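Local coordinates for protein benzoylformate decarboxylase (Mycobacterium smegmatis, PDB 4Q9D) that belongs to the thiamine pyrophosphate-dependent enzyme family and forms a four-chain assembly, each chain built on three parallel beta sheets and binding a magnesium ion, at residues Thr21-Asn26 against Pro67-Leu72; Ala88-Thr93 against Lys123-Trp128; Ser129-Arg134 against Ser160-Asp165; Val148-Pro153 against Val179-Ala184; Ala275-Tyr280 against Leu295-Ala300. One frame throughout, in Å; residues are numbered along the deposited sequence.

From the N terminus, interaction 1 closes first, pairing strands 22-25 and 68-72 of the first parallel sheet and closing a loop that holds strand 43-46 and helix 50-64. Interaction 2 follows in series, bringing the end of helix 82-90 against the loop before strand 128-130. Interaction 3 starts in the adjoining residues and joins strands 128-130 and 157-162. It crosses interaction 4, since residues 148-153 fall between its segments and residues 179-184 come after both. Interaction 4 links helix 138-150 to the chain heading for the second sheet, where interaction 5 closes a short loop. Interaction 4 also touches three others: Met150 meets Pro67, Val148 and Pro153 meet Lys127, and Pro153 meets Ala300.

Interaction 1 of 5, residues Thr21-Asn26 against Pro67-Leu72; sequences TTVFGN and PALVNL
Ala68 opens strand 68-72 of the parallel sheet in the N-terminal domain of the thiamine pyrophosphate enzyme fold, with its CB 4.3 Å from CE1 of Phe24 on the neighbouring strand 22-25. Leu69 comes next and does two jobs. Its O takes the amide of Phe24 in a nearly straight bond (Phe24 N to Leu69 O 3.0 Å, 174° at the hydrogen), and the same oxygen lies at the edge of the Phe24 ring, in its plane. Its side chain runs alongside that of Val23, CD2 of Leu69 being 3.8 Å from CG2 of Val23. Val70 turns to the face it shares with Phe24, where Ala57 of helix 50-64 touches both. With CG1 anti to its amide nitrogen (chi1 179°), Val70 sets that methyl 3.5 Å from Phe24 O. Asn71 returns to the face of Val23, resting CB against CG1 of Val23, while its ND2 is bonded to Thr98 OG1 on the next strand. The backbone of Asn71 completes the parallel ladder, N to Phe24 O 2.8 Å, so that Phe24 is gripped at both N and O. The carbonyl of the same residue turns to the next position on strand 22-25: Asn71 O meets CA of Gly25 at 3.2 Å in a CA-H...O contact.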
# COMPACT_ATOMS: atom_id res chain seq x y z
N THR B 21 16.81 19.25 18.13
CA THR B 21 16.66 19.44 19.57
C THR B 21 15.33 20.06 19.96
O THR B 21 15.10 20.43 21.12
CB THR B 21 17.82 20.29 20.15
OG1 THR B 21 17.92 21.51 19.41
CG2 THR B 21 19.15 19.51 20.02
N THR B 22 14.43 20.16 19.00
CA THR B 22 13.09 20.63 19.30
C THR B 22 12.08 19.60 18.82
O THR B 22 12.12 19.18 17.67
CB THR B 22 12.80 21.98 18.64
OG1 THR B 22 13.83 22.92 19.00
CG2 THR B 22 11.42 22.51 19.05
N VAL B 23 11.17 19.20 19.70
CA VAL B 23 10.18 18.20 19.36
C VAL B 23 8.80 18.83 19.42
O VAL B 23 8.44 19.42 20.44
CB VAL B 23 10.23 17.00 20.36
CG1 VAL B 23 9.10 15.98 20.09
CG2 VAL B 23 11.60 16.32 20.34
N PHE B 24 8.03 18.70 18.35
CA PHE B 24 6.66 19.19 18.31
C PHE B 24 5.76 17.99 18.46
O PHE B 24 5.94 16.97 17.80
CB PHE B 24 6.37 19.87 16.97
CG PHE B 24 7.21 21.09 16.74
CD1 PHE B 24 8.50 20.96 16.31
CD2 PHE B 24 6.70 22.36 17.04
CE1 PHE B 24 9.32 22.09 16.13
CE2 PHE B 24 7.50 23.48 16.87
CZ PHE B 24 8.82 23.35 16.43
N GLY B 25 4.78 18.08 19.34
CA GLY B 25 3.87 16.98 19.42
C GLY B 25 2.80 17.14 20.45
O GLY B 25 2.58 18.21 21.02
N ASN B 26 2.12 16.04 20.68
CA ASN B 26 1.16 15.91 21.74
C ASN B 26 1.35 14.50 22.33
O ASN B 26 1.11 13.49 21.66
CB ASN B 26 -0.26 16.11 21.17
CG ASN B 26 -1.31 16.03 22.23
OD1 ASN B 26 -1.61 14.94 22.74
ND2 ASN B 26 -1.87 17.18 22.59
N PRO B 67 15.69 20.64 9.46
CA PRO B 67 14.65 19.63 9.70
C PRO B 67 14.09 19.76 11.11
O PRO B 67 14.73 20.36 11.96
CB PRO B 67 15.39 18.29 9.51
CG PRO B 67 16.83 18.60 9.78
CD PRO B 67 17.04 20.06 9.35
N ALA B 68 12.90 19.24 11.32
CA ALA B 68 12.27 19.29 12.65
C ALA B 68 11.63 17.94 12.95
O ALA B 68 11.23 17.22 12.04
CB ALA B 68 11.20 20.37 12.72
N LEU B 69 11.50 17.65 14.24
CA LEU B 69 11.05 16.37 14.72
C LEU B 69 9.64 16.51 15.26
O LEU B 69 9.33 17.43 15.99
CB LEU B 69 12.02 15.92 15.81
CG LEU B 69 11.99 14.58 16.48
CD1 LEU B 69 12.04 13.45 15.46
CD2 LEU B 69 13.23 14.56 17.39
N VAL B 70 8.76 15.60 14.88
CA VAL B 70 7.41 15.62 15.36
C VAL B 70 7.17 14.29 16.08
O VAL B 70 7.71 13.25 15.67
CB VAL B 70 6.46 15.78 14.17
CG1 VAL B 70 5.03 15.79 14.63
CG2 VAL B 70 6.80 17.10 13.42
N ASN B 71 6.39 14.31 17.17
CA ASN B 71 6.11 13.06 17.89
C ASN B 71 4.63 12.93 18.15
O ASN B 71 4.05 13.81 18.77
CB ASN B 71 6.93 12.98 19.20
CG ASN B 71 6.74 11.65 19.94
OD1 ASN B 71 6.33 11.65 21.10
ND2 ASN B 71 7.04 10.52 19.27
N LEU B 72 4.04 11.84 17.66
CA LEU B 72 2.58 11.70 17.62
C LEU B 72 2.15 10.42 18.33
O LEU B 72 2.91 9.45 18.41
CB LEU B 72 2.09 11.65 16.14
CG LEU B 72 2.53 12.81 15.24
CD1 LEU B 72 2.00 12.69 13.78
CD2 LEU B 72 2.06 14.11 15.82
O HOH W 1 13.67 19.28 15.70

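Interaction 2 of 5, residues Ala88-Thr93 against Lys123-Trp128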
# COMPACT_ATOMS: atom_id res chain seq x y z
N ALA B 88 2.95 19.45 4.31
CA ALA B 88 4.39 19.38 4.49
C ALA B 88 5.04 18.65 3.30
O ALA B 88 6.11 19.01 2.83
CB ALA B 88 4.74 18.65 5.83
N TYR B 89 4.38 17.59 2.86
CA TYR B 89 4.90 16.83 1.75
C TYR B 89 4.90 17.70 0.46
O TYR B 89 5.90 17.75 -0.27
CB TYR B 89 4.05 15.57 1.54
CG TYR B 89 4.59 14.71 0.41
CD1 TYR B 89 5.44 13.65 0.68
CD2 TYR B 89 4.25 14.95 -0.93
CE1 TYR B 89 5.94 12.83 -0.33
CE2 TYR B 89 4.75 14.15 -1.95
CZ TYR B 89 5.60 13.10 -1.65
OH TYR B 89 6.10 12.30 -2.66
N ARG B 90 3.80 18.41 0.20
CA ARG B 90 3.75 19.31 -0.98
C ARG B 90 4.75 20.47 -0.89
O ARG B 90 5.25 20.94 -1.91
CB ARG B 90 2.33 19.87 -1.17
CG ARG B 90 1.25 18.83 -1.52
CD ARG B 90 1.51 18.15 -2.83
NE ARG B 90 0.27 17.60 -3.42
CZ ARG B 90 0.24 16.90 -4.56
NH1 ARG B 90 1.36 16.64 -5.23
NH2 ARG B 90 -0.91 16.44 -5.02
N ALA B 91 5.06 20.94 0.32
CA ALA B 91 6.07 22.00 0.52
C ALA B 91 7.53 21.51 0.49
O ALA B 91 8.46 22.32 0.67
CB ALA B 91 5.81 22.75 1.86
N ASN B 92 7.73 20.21 0.31
CA ASN B 92 9.09 19.65 0.45
C ASN B 92 9.78 20.01 1.78
O ASN B 92 10.95 20.39 1.83
CB ASN B 92 9.96 20.06 -0.75
CG ASN B 92 9.36 19.63 -2.09
OD1 ASN B 92 9.04 20.46 -2.93
ND2 ASN B 92 9.17 18.35 -2.26
N THR B 93 9.04 19.90 2.87
CA THR B 93 9.61 20.23 4.17
C THR B 93 10.23 18.99 4.82
O THR B 93 9.58 17.96 4.92
CB THR B 93 8.52 20.77 5.09
OG1 THR B 93 7.86 21.87 4.44
CG2 THR B 93 9.13 21.25 6.43
N LYS B 123 1.29 6.66 4.06
CA LYS B 123 1.36 6.56 2.61
C LYS B 123 0.07 7.09 2.00
O LYS B 123 -1.00 6.89 2.57
CB LYS B 123 1.58 5.10 2.20
CG LYS B 123 2.97 4.55 2.62
CD LYS B 123 3.19 3.17 1.97
CE LYS B 123 4.55 2.51 2.34
NZ LYS B 123 4.57 1.13 1.71
N PRO B 124 0.13 7.80 0.88
CA PRO B 124 1.34 8.03 0.12
C PRO B 124 1.97 9.41 0.37
O PRO B 124 2.46 9.98 -0.51
CB PRO B 124 0.82 7.98 -1.29
CG PRO B 124 -0.47 8.69 -1.19
CD PRO B 124 -1.03 8.32 0.14
N TRP B 125 1.96 9.90 1.57
CA TRP B 125 2.43 11.27 1.82
C TRP B 125 3.74 11.38 2.59
O TRP B 125 3.96 12.38 3.28
CB TRP B 125 1.31 12.09 2.47
CG TRP B 125 0.16 12.19 1.50
CD1 TRP B 125 -1.00 11.48 1.54
CD2 TRP B 125 0.10 12.99 0.32
NE1 TRP B 125 -1.80 11.82 0.47
CE2 TRP B 125 -1.15 12.75 -0.29
CE3 TRP B 125 0.96 13.93 -0.26
CZ2 TRP B 125 -1.55 13.38 -1.47
CZ3 TRP B 125 0.56 14.57 -1.45
CH2 TRP B 125 -0.68 14.28 -2.03
N VAL B 126 4.61 10.37 2.47
CA VAL B 126 5.95 10.49 3.03
C VAL B 126 6.97 9.96 2.02
O VAL B 126 6.63 9.11 1.21
CB VAL B 126 6.11 9.66 4.34
CG1 VAL B 126 5.48 10.39 5.50
CG2 VAL B 126 5.52 8.23 4.15
N LYS B 127 8.21 10.46 2.07
CA LYS B 127 9.29 9.90 1.26
C LYS B 127 9.63 8.48 1.70
O LYS B 127 10.14 7.71 0.91
CB LYS B 127 10.58 10.74 1.37
CG LYS B 127 10.49 12.17 0.80
CD LYS B 127 11.85 12.88 0.92
CE LYS B 127 12.85 12.36 -0.14
NZ LYS B 127 14.14 13.16 -0.02
N TRP B 128 9.34 8.15 2.95
CA TRP B 128 9.82 6.91 3.52
C TRP B 128 9.06 6.68 4.82
O TRP B 128 8.78 7.62 5.57
CB TRP B 128 11.31 7.03 3.82
CG TRP B 128 11.96 5.78 4.37
CD1 TRP B 128 12.04 4.56 3.75
CD2 TRP B 128 12.68 5.64 5.61
NE1 TRP B 128 12.73 3.67 4.54
CE2 TRP B 128 13.16 4.32 5.67
CE3 TRP B 128 12.96 6.50 6.67
CZ2 TRP B 128 13.88 3.84 6.77
CZ3 TRP B 128 13.70 6.02 7.74
CH2 TRP B 128 14.14 4.71 7.79
O HOH W 2 4.83 9.29 -2.11
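Tyr89 and Arg90 lie in the last turn of helix 82-90, which ends in a Schellman motif at Asn92, and both side chains meet Trp125 in the loop leading to strand 128-130. Two backbone bonds tie off the motif, Thr93 N to Ala88 O and Asn92 N to Tyr89 O. The Tyr89 side chain leaves the helix with CG anti to its own N (chi1 -178°), which carries the ring to the indole. There the edge of Trp125 points at the face of Tyr89 in an offset T-shaped stack, ring centroids 5.4 Å apart and planes at 86°, with CE3 of Trp125 3.5 Å from CD2 of Tyr89. CD1 of Tyr89 also lies 3.3 Å from the O of Trp125. Arg90 bends at chi2 and lays one face of its guanidinium over the indole edge, NE being 3.6 Å from CZ3 of Trp125. CG of Pro124, a proline preceded by a cis peptide bond, lies over one face of the indole, toward its rim. Water 2 donates to Pro124 O and makes a weak bond with Tyr89 OH. No direct hydrogen bond joins the segments, so the contact rests on ring and van der Waals packing. Arg90 meets the rim of Trp125 and not its pi face, so this is not a cation-pi contact; its charge is paired with Asp110 of the second subunit in a salt bridge.

Interaction 3 of 5, residues Ser129-Arg134 against Ser160-Asp165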
# COMPACT_ATOMS: atom_id res chain seq x y z
N SER B 129 8.76 5.42 5.10
CA SER B 129 7.94 5.04 6.24
C SER B 129 8.58 3.75 6.80
O SER B 129 8.84 2.81 6.05
CB SER B 129 6.53 4.76 5.71
OG SER B 129 5.63 4.51 6.73
N TYR B 130 8.85 3.68 8.10
CA TYR B 130 9.63 2.54 8.60
C TYR B 130 9.36 2.24 10.06
O TYR B 130 9.17 3.16 10.85
CB TYR B 130 11.11 2.85 8.41
CG TYR B 130 12.08 1.71 8.65
CD1 TYR B 130 12.11 0.60 7.81
CD2 TYR B 130 13.00 1.78 9.69
CE1 TYR B 130 13.04 -0.44 8.02
CE2 TYR B 130 13.93 0.76 9.90
CZ TYR B 130 13.94 -0.34 9.08
OH TYR B 130 14.88 -1.33 9.32
N GLU B 131 9.34 0.96 10.42
CA GLU B 131 9.33 0.52 11.81
C GLU B 131 10.50 -0.45 11.98
O GLU B 131 10.54 -1.47 11.32
CB GLU B 131 8.05 -0.25 12.09
CG GLU B 131 7.85 -0.69 13.57
CD GLU B 131 6.39 -1.00 13.85
OE1 GLU B 131 5.61 -0.08 14.25
OE2 GLU B 131 6.00 -2.14 13.63
N PRO B 132 11.49 -0.12 12.84
CA PRO B 132 12.69 -0.97 12.91
C PRO B 132 12.39 -2.43 13.25
O PRO B 132 11.50 -2.72 14.05
CB PRO B 132 13.50 -0.34 14.04
CG PRO B 132 13.09 1.14 13.99
CD PRO B 132 11.61 1.10 13.67
N ALA B 133 13.14 -3.34 12.64
CA ALA B 133 13.03 -4.79 12.85
C ALA B 133 13.50 -5.17 14.27
O ALA B 133 13.25 -6.28 14.72
CB ALA B 133 13.89 -5.51 11.83
N ARG B 134 14.20 -4.26 14.95
CA ARG B 134 14.63 -4.54 16.32
C ARG B 134 14.99 -3.24 17.04
O ARG B 134 15.36 -2.26 16.39
CB ARG B 134 15.81 -5.52 16.31
CG ARG B 134 17.04 -4.95 15.68
CD ARG B 134 18.30 -5.86 15.82
NE ARG B 134 19.44 -5.12 15.23
CZ ARG B 134 20.73 -5.38 15.48
NH1 ARG B 134 21.07 -6.36 16.29
NH2 ARG B 134 21.66 -4.64 14.92
N SER B 160 7.96 4.59 13.07
CA SER B 160 7.10 4.04 14.11
C SER B 160 8.01 3.28 15.09
O SER B 160 8.78 2.42 14.64
CB SER B 160 6.15 3.04 13.49
OG SER B 160 5.26 2.56 14.48
N ILE B 161 7.93 3.58 16.38
CA ILE B 161 8.85 2.95 17.36
C ILE B 161 8.11 2.27 18.51
O ILE B 161 7.53 2.94 19.39
CB ILE B 161 9.85 3.96 17.98
CG1 ILE B 161 10.48 4.90 16.91
CG2 ILE B 161 10.92 3.22 18.82
CD1 ILE B 161 11.34 4.13 15.92
N PRO B 162 8.12 0.93 18.53
CA PRO B 162 7.54 0.16 19.65
C PRO B 162 8.05 0.69 21.01
O PRO B 162 9.23 0.94 21.19
CB PRO B 162 8.03 -1.26 19.39
CG PRO B 162 8.15 -1.34 17.86
CD PRO B 162 8.71 0.07 17.49
N LEU B 163 7.14 0.91 21.95
CA LEU B 163 7.49 1.64 23.17
C LEU B 163 8.57 0.93 24.02
O LEU B 163 9.23 1.57 24.83
CB LEU B 163 6.23 1.93 23.99
CG LEU B 163 5.46 0.72 24.56
CD1 LEU B 163 6.02 0.28 25.96
CD2 LEU B 163 4.01 1.10 24.68
N ASP B 164 8.77 -0.36 23.81
CA ASP B 164 9.70 -1.11 24.66
C ASP B 164 11.11 -0.96 24.14
O ASP B 164 12.05 -1.35 24.82
CB ASP B 164 9.29 -2.60 24.82
CG ASP B 164 9.08 -3.30 23.48
OD1 ASP B 164 8.44 -2.71 22.59
OD2 ASP B 164 9.53 -4.44 23.31
N ASP B 165 11.27 -0.38 22.95
CA ASP B 165 12.60 -0.31 22.34
C ASP B 165 13.55 0.59 23.14
O ASP B 165 14.75 0.35 23.19
CB ASP B 165 12.53 0.18 20.87
CG ASP B 165 12.05 -0.91 19.89
OD1 ASP B 165 11.74 -2.04 20.35
OD2 ASP B 165 11.97 -0.64 18.67
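Glu131 lays its extended chain over Ser160, CG standing 3.4 Å from Ser160 O and 4.1 Å from CD of Pro162. The two segments carry the paired strands of a beta-alpha-beta unit, strand 128-130, helix 138-150 and strand 157-162, at the edge of the first parallel sheet within this chain. The carboxylate end is held by Ser160: OG donates to Glu131 OE1 at 2.7 Å, and OE1 receives it on its anti lone pair, away from the other oxygen. Ser160 can do so because its OG swings opposite the amide nitrogen (chi1 -177°). The same OE1 is bonded to Gln101 NE2 on strand 95-101, so two donors grip this one oxygen. Just before it, the backbone bond from Ser160 N to Tyr130 O (2.9 Å, 166° at the hydrogen) pairs the strands. On the helix side, Pro132 and Ile161 cross at about a right angle, and Val138 of helix 138-150 touches both. Farther along, Asp165 nears the backbone of Arg134, whose CB points away, and forms its salt bridge with Arg104, which also bonds Pro132 O. Around Ser160 O the fit is close, with CD of Pro132 at 3.3 Å, while CD1 of Ile161 meets that same CD at 3.8 Å.

Interaction 4 of 5, residues Val148-Pro153 against Val179-Ala184. With FMT (formic acid), chain G.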
# COMPACT_ATOMS: atom_id res chain seq x y z
N VAL B 148 17.03 10.59 4.56
CA VAL B 148 15.99 10.58 3.52
C VAL B 148 15.30 11.95 3.42
O VAL B 148 15.14 12.48 2.34
CB VAL B 148 14.93 9.50 3.72
CG1 VAL B 148 13.77 9.67 2.66
CG2 VAL B 148 15.56 8.08 3.67
N ALA B 149 14.91 12.50 4.57
CA ALA B 149 14.27 13.79 4.65
C ALA B 149 15.10 14.90 4.00
O ALA B 149 14.54 15.80 3.38
CB ALA B 149 13.98 14.17 6.14
N MET B 150 16.42 14.84 4.16
CA MET B 150 17.30 15.96 3.83
C MET B 150 17.87 15.89 2.43
O MET B 150 18.28 16.92 1.90
CB MET B 150 18.44 16.08 4.85
CG MET B 150 17.97 16.55 6.23
SD MET B 150 17.40 18.29 6.17
CE MET B 150 18.98 19.16 6.05
N GLN B 151 17.88 14.70 1.83
CA GLN B 151 18.35 14.59 0.45
C GLN B 151 17.28 15.11 -0.49
O GLN B 151 16.09 14.99 -0.20
CB GLN B 151 18.78 13.17 0.10
CG GLN B 151 19.97 12.69 0.96
CD GLN B 151 20.40 11.27 0.59
OE1 GLN B 151 21.57 11.02 0.30
NE2 GLN B 151 19.44 10.34 0.60
N PRO B 152 17.69 15.70 -1.62
CA PRO B 152 16.72 16.41 -2.47
C PRO B 152 15.89 15.45 -3.33
O PRO B 152 16.38 14.40 -3.70
CB PRO B 152 17.60 17.29 -3.37
CG PRO B 152 18.93 16.57 -3.42
CD PRO B 152 19.09 15.96 -2.01
N PRO B 153 14.61 15.77 -3.59
CA PRO B 153 13.91 16.90 -2.96
C PRO B 153 13.50 16.54 -1.54
O PRO B 153 13.09 15.40 -1.27
CB PRO B 153 12.66 17.06 -3.83
CG PRO B 153 12.36 15.66 -4.28
CD PRO B 153 13.71 14.98 -4.47
N VAL B 179 24.83 14.07 4.57
CA VAL B 179 24.37 13.77 3.21
C VAL B 179 24.35 15.04 2.33
O VAL B 179 24.41 16.15 2.84
CB VAL B 179 22.95 13.14 3.25
CG1 VAL B 179 22.99 11.85 4.06
CG2 VAL B 179 21.91 14.13 3.87
N SER B 180 24.32 14.86 1.01
CA SER B 180 24.01 15.92 0.05
C SER B 180 22.63 16.51 0.32
O SER B 180 21.66 15.75 0.37
CB SER B 180 23.87 15.29 -1.34
OG SER B 180 25.12 15.09 -1.91
N THR B 181 22.50 17.83 0.48
CA THR B 181 21.17 18.46 0.48
C THR B 181 20.86 19.12 -0.87
O THR B 181 19.79 19.67 -1.05
CB THR B 181 21.03 19.50 1.59
OG1 THR B 181 22.08 20.46 1.44
CG2 THR B 181 21.17 18.84 2.95
N ARG B 182 21.80 19.04 -1.80
CA ARG B 182 21.63 19.61 -3.14
C ARG B 182 22.28 18.66 -4.13
O ARG B 182 23.27 18.02 -3.80
CB ARG B 182 22.37 20.97 -3.28
CG ARG B 182 22.09 21.98 -2.21
CD ARG B 182 22.69 23.36 -2.56
NE ARG B 182 24.16 23.34 -2.68
CZ ARG B 182 24.91 24.40 -2.98
NH1 ARG B 182 24.34 25.59 -3.18
NH2 ARG B 182 26.24 24.27 -3.08
N VAL B 183 21.72 18.59 -5.34
CA VAL B 183 22.48 18.11 -6.49
C VAL B 183 22.54 19.27 -7.50
O VAL B 183 21.70 20.16 -7.46
CB VAL B 183 21.87 16.82 -7.11
CG1 VAL B 183 21.88 15.68 -6.08
CG2 VAL B 183 20.44 17.07 -7.63
N ALA B 184 23.52 19.26 -8.39
CA ALA B 184 23.62 20.31 -9.40
C ALA B 184 23.04 19.84 -10.70
O ALA B 184 23.02 18.65 -10.95
CB ALA B 184 25.12 20.72 -9.61
C FMT G . 23.29 17.13 5.92
O1 FMT G . 22.65 17.82 6.72
O2 FMT G . 23.81 16.05 6.26
O HOH W 3 17.62 18.89 -0.28
O HOH W 4 24.11 11.99 0.23
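Gln151 and Pro152, where the chain leaves helix 138-150, close on Ser180 in the chain that runs on to strand 183-185, a link between the first and second parallel beta sheets. This is the tight part of the contact. Ser180 O is met by three carbons: CA of Gln151 at 3.5 Å, in a CA-H...O contact with 158° at the hydrogen, CG of Gln151, and CD of Pro152. The side chains of Gln151 and Val179 cross at about a right angle, CG of Gln151 lying 3.8 Å from CB of Val179. The pyrrolidine of Pro152 goes on past Thr181 to Val183, its CG 4.1 Å from CG1 of Val183. The side-chain amide of Gln151 is bonded to the fourth subunit, OE1 to Ser305 OG and NE2 to Pro302 O there, and that subunit also pairs with Ala184 in an antiparallel ladder, so the sheet runs on across the interface.

The margins are looser, and small molecules take a share at two separate places. At one, water 4 donates to Gln151 OE1 and accepts from Ser180 N, bridging two groups that do not meet directly. At the other, Met150 bends at both chi2 and chi3 (-68° and -75°), which brings CE round beside Thr181, 3.8 Å from its CG2. Next to this methyl sits a formic acid molecule, probably from the crystallisation liquor and also hydrogen-bonded to Tyr146 OH. Its O1 is 4.0 Å from Met150 CE, and its O2 accepts the backbone N-H of Val179, N to O2 2.8 Å.

Interaction 5 of 5, residues Ala275-Tyr280 against Leu295-Ala300; sequences AEVFRY and LLQITA
Val277 and Leu295 reach toward each other tip to tip, CG1 of Val277 lying 3.9 Å from CD1 of Leu295, and this begins the apolar part of the contact. Phe278 joins from the opposite direction to Leu295, its CZ 3.5 Å from the same CD1. The peptide bond between Val277 and Phe278 is cis, and CG1 of Val277 also lies over a face of the Phe278 ring, toward the rim. One methyl of Val277 thus serves both neighbours. The Val277 side chain lies at a slant to that of Gln297, and its other methyl, CG2, meets the amide carbon CD of Gln297 at 3.5 Å. Gln297 offers that flank because its chain runs straight out from the strand, with CG anti to the backbone N (chi1 179°). Val272 of strand 269-273 touches Val277, Phe278 and Leu295 together.

The polar contacts lie beside this patch. Gln297 NE2 stands 4.0 Å from Ala275 O, and water 5 lies between them, though at distances so short that its bonds are doubtful. The same NE2 donates to Arg304 O.

The salt bridge beside the contact is formed within residues 275-280. Arg279 grips Glu276 side-on, NE to OE1 2.9 Å and NH2 to OE2 2.8 Å, both oxygens in the guanidinium plane but approached from above the carboxylate plane. NH1 of Arg279 makes a further salt bridge with Asp238.

The whole is a loop after strand 269-273 folded against the adjacent strand 294-299, in a parallel sheet whose strand order, 3-2-1-4-5-6, is that of a Rossmann-like fold, here the central domain.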
# COMPACT_ATOMS: atom_id res chain seq x y z
N ALA B 275 9.09 26.29 -10.02
CA ALA B 275 7.61 26.26 -10.01
C ALA B 275 7.17 25.03 -10.79
O ALA B 275 7.89 24.54 -11.66
CB ALA B 275 7.01 27.54 -10.67
N GLU B 276 5.98 24.54 -10.47
CA GLU B 276 5.35 23.46 -11.23
C GLU B 276 4.97 23.96 -12.61
O GLU B 276 4.87 25.17 -12.84
CB GLU B 276 4.09 22.96 -10.47
CG GLU B 276 4.48 22.42 -9.11
CD GLU B 276 3.43 22.52 -8.03
OE1 GLU B 276 2.26 22.87 -8.33
OE2 GLU B 276 3.78 22.20 -6.87
N VAL B 277 4.77 23.03 -13.52
CA VAL B 277 4.28 23.33 -14.84
C VAL B 277 2.93 22.65 -14.99
O VAL B 277 2.89 21.48 -15.34
CB VAL B 277 5.25 22.79 -15.93
CG1 VAL B 277 4.67 22.99 -17.34
CG2 VAL B 277 6.59 23.47 -15.80
N PHE B 278 1.82 23.32 -14.65
CA PHE B 278 1.77 24.55 -13.88
C PHE B 278 0.81 24.29 -12.74
O PHE B 278 -0.01 23.38 -12.81
CB PHE B 278 1.18 25.72 -14.69
CG PHE B 278 2.11 26.27 -15.75
CD1 PHE B 278 3.09 27.17 -15.42
CD2 PHE B 278 1.97 25.88 -17.07
CE1 PHE B 278 3.95 27.70 -16.41
CE2 PHE B 278 2.82 26.39 -18.08
CZ PHE B 278 3.81 27.30 -17.74
N ARG B 279 0.87 25.11 -11.70
CA ARG B 279 -0.04 24.93 -10.59
C ARG B 279 -1.43 25.40 -10.99
O ARG B 279 -1.79 26.55 -10.76
CB ARG B 279 0.44 25.74 -9.38
CG ARG B 279 -0.38 25.50 -8.10
CD ARG B 279 0.41 26.01 -6.91
NE ARG B 279 1.54 25.13 -6.59
CZ ARG B 279 2.29 25.24 -5.50
NH1 ARG B 279 2.09 26.23 -4.63
NH2 ARG B 279 3.28 24.40 -5.28
N TYR B 280 -2.22 24.52 -11.60
CA TYR B 280 -3.58 24.83 -12.01
C TYR B 280 -4.54 24.42 -10.91
O TYR B 280 -4.30 23.44 -10.23
CB TYR B 280 -3.98 24.03 -13.24
CG TYR B 280 -3.13 24.24 -14.50
CD1 TYR B 280 -3.06 25.48 -15.15
CD2 TYR B 280 -2.47 23.17 -15.06
CE1 TYR B 280 -2.29 25.64 -16.30
CE2 TYR B 280 -1.73 23.30 -16.22
CZ TYR B 280 -1.65 24.53 -16.84
OH TYR B 280 -0.93 24.62 -18.01
N LEU B 295 8.93 25.74 -23.86
CA LEU B 295 9.11 25.78 -22.39
C LEU B 295 10.31 24.96 -21.87
O LEU B 295 10.56 23.85 -22.34
CB LEU B 295 7.82 25.37 -21.67
CG LEU B 295 7.73 25.49 -20.13
CD1 LEU B 295 6.27 25.69 -19.72
CD2 LEU B 295 8.29 24.24 -19.44
N LEU B 296 11.06 25.55 -20.95
CA LEU B 296 12.12 24.87 -20.22
C LEU B 296 11.72 24.86 -18.74
O LEU B 296 11.17 25.85 -18.24
CB LEU B 296 13.46 25.63 -20.34
CG LEU B 296 14.02 25.74 -21.76
CD1 LEU B 296 15.22 26.70 -21.77
CD2 LEU B 296 14.43 24.39 -22.26
N GLN B 297 12.02 23.76 -18.05
CA GLN B 297 11.68 23.63 -16.63
C GLN B 297 12.90 23.18 -15.85
O GLN B 297 13.61 22.27 -16.26
CB GLN B 297 10.54 22.62 -16.45
CG GLN B 297 10.12 22.38 -14.98
CD GLN B 297 9.11 21.24 -14.84
OE1 GLN B 297 8.90 20.46 -15.77
NE2 GLN B 297 8.49 21.14 -13.67
N ILE B 298 13.16 23.83 -14.71
CA ILE B 298 14.28 23.46 -13.86
C ILE B 298 13.71 23.29 -12.46
O ILE B 298 13.08 24.19 -11.95
CB ILE B 298 15.39 24.56 -13.84
CG1 ILE B 298 16.04 24.71 -15.23
CG2 ILE B 298 16.40 24.27 -12.77
CD1 ILE B 298 17.04 25.84 -15.30
N THR B 299 13.91 22.12 -11.86
CA THR B 299 13.34 21.85 -10.54
C THR B 299 14.21 20.87 -9.80
O THR B 299 14.92 20.05 -10.42
CB THR B 299 11.91 21.25 -10.65
OG1 THR B 299 11.43 20.89 -9.36
CG2 THR B 299 11.89 19.99 -11.53
N ALA B 300 14.15 20.92 -8.48
CA ALA B 300 14.92 19.96 -7.67
C ALA B 300 14.08 18.70 -7.44
O ALA B 300 14.56 17.72 -6.87
CB ALA B 300 15.35 20.57 -6.34
O HOH W 5 8.74 22.23 -11.32